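Local coordinates for uncharacterized protein SP1917 (Streptococcus pneumoniae, PDB 3C9P), which is of unknown function and belongs to the DUF2200 family of conserved bacterial proteins, at residues I74-K79 / D100-W105. Numbering follows the deposited sequence.
Sequences IAITGK and DKLVDW. With EDO (1,2-ethanediol), chain B.
Ile76 meets Lys101 and Leu102 where an inverse gamma turn centred on Ile76 packs against helix 91-107. The loop leads from helix 59-64 into strand 79-80, the first strand of a small antiparallel pair. The tight part is apolar. Ile76 CD1 lies 3.8 Å from Leu102 CD2, and the two side chains lie nearly perpendicular. Both residues are buried, and Trp40 of helix 31-42 and Tyr119 of helix 112-119 touch each of them. The other branch of Ile76, CG2, anti to the backbone N, rests 3.6 Å from Lys101 CG. These two side chains run alongside each other, pointing opposite ways.

The more open side begins beyond Ile76, where Thr77 and Lys79 are exposed and their CB atoms point away from the helix. Lys101 bridges both parts. Its side chain bends at chi2 (63°) and follows the loop backbone, with CE 3.5 Å from Thr77 O. The Gly78 backbone takes a positive phi with psi near 180°, a shape that by itself calls for glycine. At the end of the Lys101 side chain, NZ donates a 3.0 Å hydrogen bond to Lys79 O, with the donor 23° off the carbonyl plane.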
ATOM      1  N   ILE A  74      -9.950   7.388   1.907  1.00 10.50           N
ATOM      2  CA  ILE A  74     -11.281   7.168   1.356  1.00 10.37           C
ATOM      3  C   ILE A  74     -11.363   7.737  -0.088  1.00 10.09           C
ATOM      4  O   ILE A  74     -12.169   7.283  -0.912  1.00  8.92           O
ATOM      5  CB  ILE A  74     -12.335   7.847   2.275  1.00 10.23           C
ATOM      6  CG1 ILE A  74     -12.262   7.284   3.725  1.00 12.59           C
ATOM      7  CG2 ILE A  74     -13.769   7.833   1.692  1.00 12.47           C
ATOM      8  CD1 ILE A  74     -12.211   5.780   3.867  1.00 12.56           C
ATOM      9  N   ALA A  75     -10.532   8.731  -0.381  1.00  9.19           N
ATOM     10  CA  ALA A  75     -10.474   9.312  -1.733  1.00  9.37           C
ATOM     11  C   ALA A  75      -9.688   8.469  -2.750  1.00  9.56           C
ATOM     12  O   ALA A  75      -9.720   8.782  -3.952  1.00  9.66           O
ATOM     13  CB  ALA A  75      -9.912  10.749  -1.671  1.00 10.07           C
ATOM     14  N   ILE A  76      -8.984   7.429  -2.278  1.00 10.62           N
ATOM     15  CA  ILE A  76      -8.311   6.475  -3.170  1.00 11.80           C
ATOM     16  C   ILE A  76      -9.372   5.550  -3.794  1.00 12.89           C
ATOM     17  O   ILE A  76      -9.689   4.448  -3.277  1.00 13.17           O
ATOM     18  CB  ILE A  76      -7.193   5.657  -2.464  1.00 12.78           C
ATOM     19  CG1 ILE A  76      -6.210   6.590  -1.738  1.00  8.97           C
ATOM     20  CG2 ILE A  76      -6.449   4.798  -3.493  1.00 10.79           C
ATOM     21  CD1 ILE A  76      -5.342   5.885  -0.651  1.00 11.79           C
ATOM     22  N   THR A  77      -9.943   6.019  -4.898  1.00 13.62           N
ATOM     23  CA  THR A  77     -11.035   5.301  -5.573  1.00 14.67           C
ATOM     24  C   THR A  77     -10.545   4.796  -6.949  1.00 15.80           C
ATOM     25  O   THR A  77      -9.426   5.110  -7.366  1.00 16.66           O
ATOM     26  CB  THR A  77     -12.273   6.204  -5.752  1.00 14.35           C
ATOM     27  OG1 THR A  77     -11.892   7.367  -6.506  1.00 15.45           O
ATOM     28  CG2 THR A  77     -12.832   6.644  -4.392  1.00 13.71           C
ATOM     29  N   GLY A  78     -11.365   4.012  -7.640  1.00 16.47           N
ATOM     30  CA  GLY A  78     -11.003   3.535  -8.978  1.00 17.69           C
ATOM     31  C   GLY A  78     -10.642   2.065  -8.980  1.00 18.66           C
ATOM     32  O   GLY A  78     -10.849   1.369  -7.988  1.00 18.90           O
ATOM     33  N   LYS A  79     -10.066   1.610 -10.082  1.00 19.91           N
ATOM     34  CA  LYS A  79      -9.841   0.192 -10.328  1.00 21.01           C
ATOM     35  C   LYS A  79      -8.397  -0.170 -10.062  1.00 21.73           C
ATOM     36  O   LYS A  79      -7.491   0.615 -10.336  1.00 22.01           O
ATOM     37  CB  LYS A  79     -10.157  -0.164 -11.783  1.00 21.68           C
ATOM     38  CG  LYS A  79     -11.615  -0.046 -12.202  1.00 24.07           C
ATOM     39  CD  LYS A  79     -12.462  -1.091 -11.543  1.00 26.52           C
ATOM     40  CE  LYS A  79     -12.862  -2.195 -12.501  1.00 29.88           C
ATOM     41  NZ  LYS A  79     -14.145  -2.811 -12.016  1.00 32.68           N
ATOM     42  N   ASP A 100      -2.133  -0.853  -3.156  1.00 12.26           N
ATOM     43  CA  ASP A 100      -1.817  -1.247  -4.537  1.00 12.92           C
ATOM     44  C   ASP A 100      -2.018  -0.092  -5.504  1.00 13.01           C
ATOM     45  O   ASP A 100      -1.234   0.052  -6.458  1.00 12.88           O
ATOM     46  CB  ASP A 100      -2.637  -2.434  -5.013  1.00 12.31           C
ATOM     47  CG  ASP A 100      -2.231  -3.756  -4.339  1.00 16.77           C
ATOM     48  OD1 ASP A 100      -1.034  -4.017  -4.090  1.00 18.84           O
ATOM     49  OD2 ASP A 100      -3.136  -4.561  -4.080  1.00 18.83           O
ATOM     50  N   LYS A 101      -3.082   0.696  -5.294  1.00 12.22           N
ATOM     51  CA  LYS A 101      -3.363   1.870  -6.128  1.00 12.08           C
ATOM     52  C   LYS A 101      -2.253   2.918  -5.982  1.00 11.50           C
ATOM     53  O   LYS A 101      -1.791   3.472  -6.988  1.00 10.57           O
ATOM     54  CB  LYS A 101      -4.745   2.475  -5.776  1.00 11.94           C
ATOM     55  CG  LYS A 101      -5.219   3.604  -6.687  1.00 13.51           C
ATOM     56  CD  LYS A 101      -5.419   3.120  -8.111  1.00 15.74           C
ATOM     57  CE  LYS A 101      -6.481   3.932  -8.824  1.00 19.68           C
ATOM     58  NZ  LYS A 101      -6.551   3.445 -10.241  1.00 21.25           N
ATOM     59  N   LEU A 102      -1.813   3.179  -4.746  1.00 10.26           N
ATOM     60  CA  LEU A 102      -0.745   4.165  -4.522  1.00 11.65           C
ATOM     61  C   LEU A 102       0.559   3.737  -5.208  1.00 11.84           C
ATOM     62  O   LEU A 102       1.262   4.559  -5.791  1.00 12.15           O
ATOM     63  CB  LEU A 102      -0.499   4.414  -3.018  1.00 11.37           C
ATOM     64  CG  LEU A 102      -1.709   4.885  -2.187  1.00 11.65           C
ATOM     65  CD1 LEU A 102      -1.380   4.973  -0.662  1.00  9.60           C
ATOM     66  CD2 LEU A 102      -2.196   6.244  -2.704  1.00 12.30           C
ATOM     67  N   VAL A 103       0.846   2.438  -5.145  1.00 11.00           N
ATOM     68  CA  VAL A 103       2.036   1.862  -5.733  1.00 11.93           C
ATOM     69  C   VAL A 103       1.897   1.868  -7.251  1.00 12.27           C
ATOM     70  O   VAL A 103       2.882   2.068  -7.963  1.00 12.81           O
ATOM     71  CB  VAL A 103       2.296   0.426  -5.212  1.00 11.79           C
ATOM     72  CG1 VAL A 103       3.424  -0.219  -5.966  1.00 14.28           C
ATOM     73  CG2 VAL A 103       2.696   0.492  -3.728  1.00 11.88           C
ATOM     74  N   ASP A 104       0.679   1.667  -7.744  1.00 12.30           N
ATOM     75  CA  ASP A 104       0.466   1.791  -9.203  1.00 13.00           C
ATOM     76  C   ASP A 104       0.831   3.185  -9.710  1.00 12.92           C
ATOM     77  O   ASP A 104       1.506   3.302 -10.742  1.00 13.48           O
ATOM     78  CB  ASP A 104      -0.945   1.418  -9.595  1.00 12.48           C
ATOM     79  CG  ASP A 104      -1.058   1.073 -11.086  1.00 15.74           C
ATOM     80  OD1 ASP A 104      -0.193   0.336 -11.624  1.00 16.53           O
ATOM     81  OD2 ASP A 104      -2.023   1.556 -11.698  1.00 19.37           O
ATOM     82  N   TRP A 105       0.443   4.236  -8.982  1.00 13.54           N
ATOM     83  CA  TRP A 105       0.894   5.590  -9.335  1.00 13.66           C
ATOM     84  C   TRP A 105       2.420   5.690  -9.401  1.00 12.62           C
ATOM     85  O   TRP A 105       2.941   6.294 -10.316  1.00 12.21           O
ATOM     86  CB  TRP A 105       0.348   6.672  -8.391  1.00 14.51           C
ATOM     87  CG  TRP A 105      -1.115   6.952  -8.547  1.00 14.53           C
ATOM     88  CD1 TRP A 105      -2.098   6.732  -7.603  1.00 15.31           C
ATOM     89  CD2 TRP A 105      -1.774   7.517  -9.691  1.00 14.57           C
ATOM     90  NE1 TRP A 105      -3.321   7.122  -8.100  1.00 14.66           N
ATOM     91  CE2 TRP A 105      -3.158   7.599  -9.378  1.00 15.06           C
ATOM     92  CE3 TRP A 105      -1.336   7.950 -10.955  1.00 16.14           C
ATOM     93  CZ2 TRP A 105      -4.106   8.103 -10.278  1.00 17.34           C
ATOM     94  CZ3 TRP A 105      -2.294   8.452 -11.874  1.00 17.48           C
ATOM     95  CH2 TRP A 105      -3.669   8.522 -11.520  1.00 16.66           C
TER
HETATM   96  C1  EDO B 201      -1.576  -7.287  -3.302  1.00 37.16           C
HETATM   97  O1  EDO B 201      -1.229  -7.435  -4.679  1.00 38.54           O
HETATM   98  C2  EDO B 201      -0.292  -7.194  -2.500  1.00 37.04           C
HETATM   99  O2  EDO B 201       0.773  -6.837  -3.380  1.00 36.60           O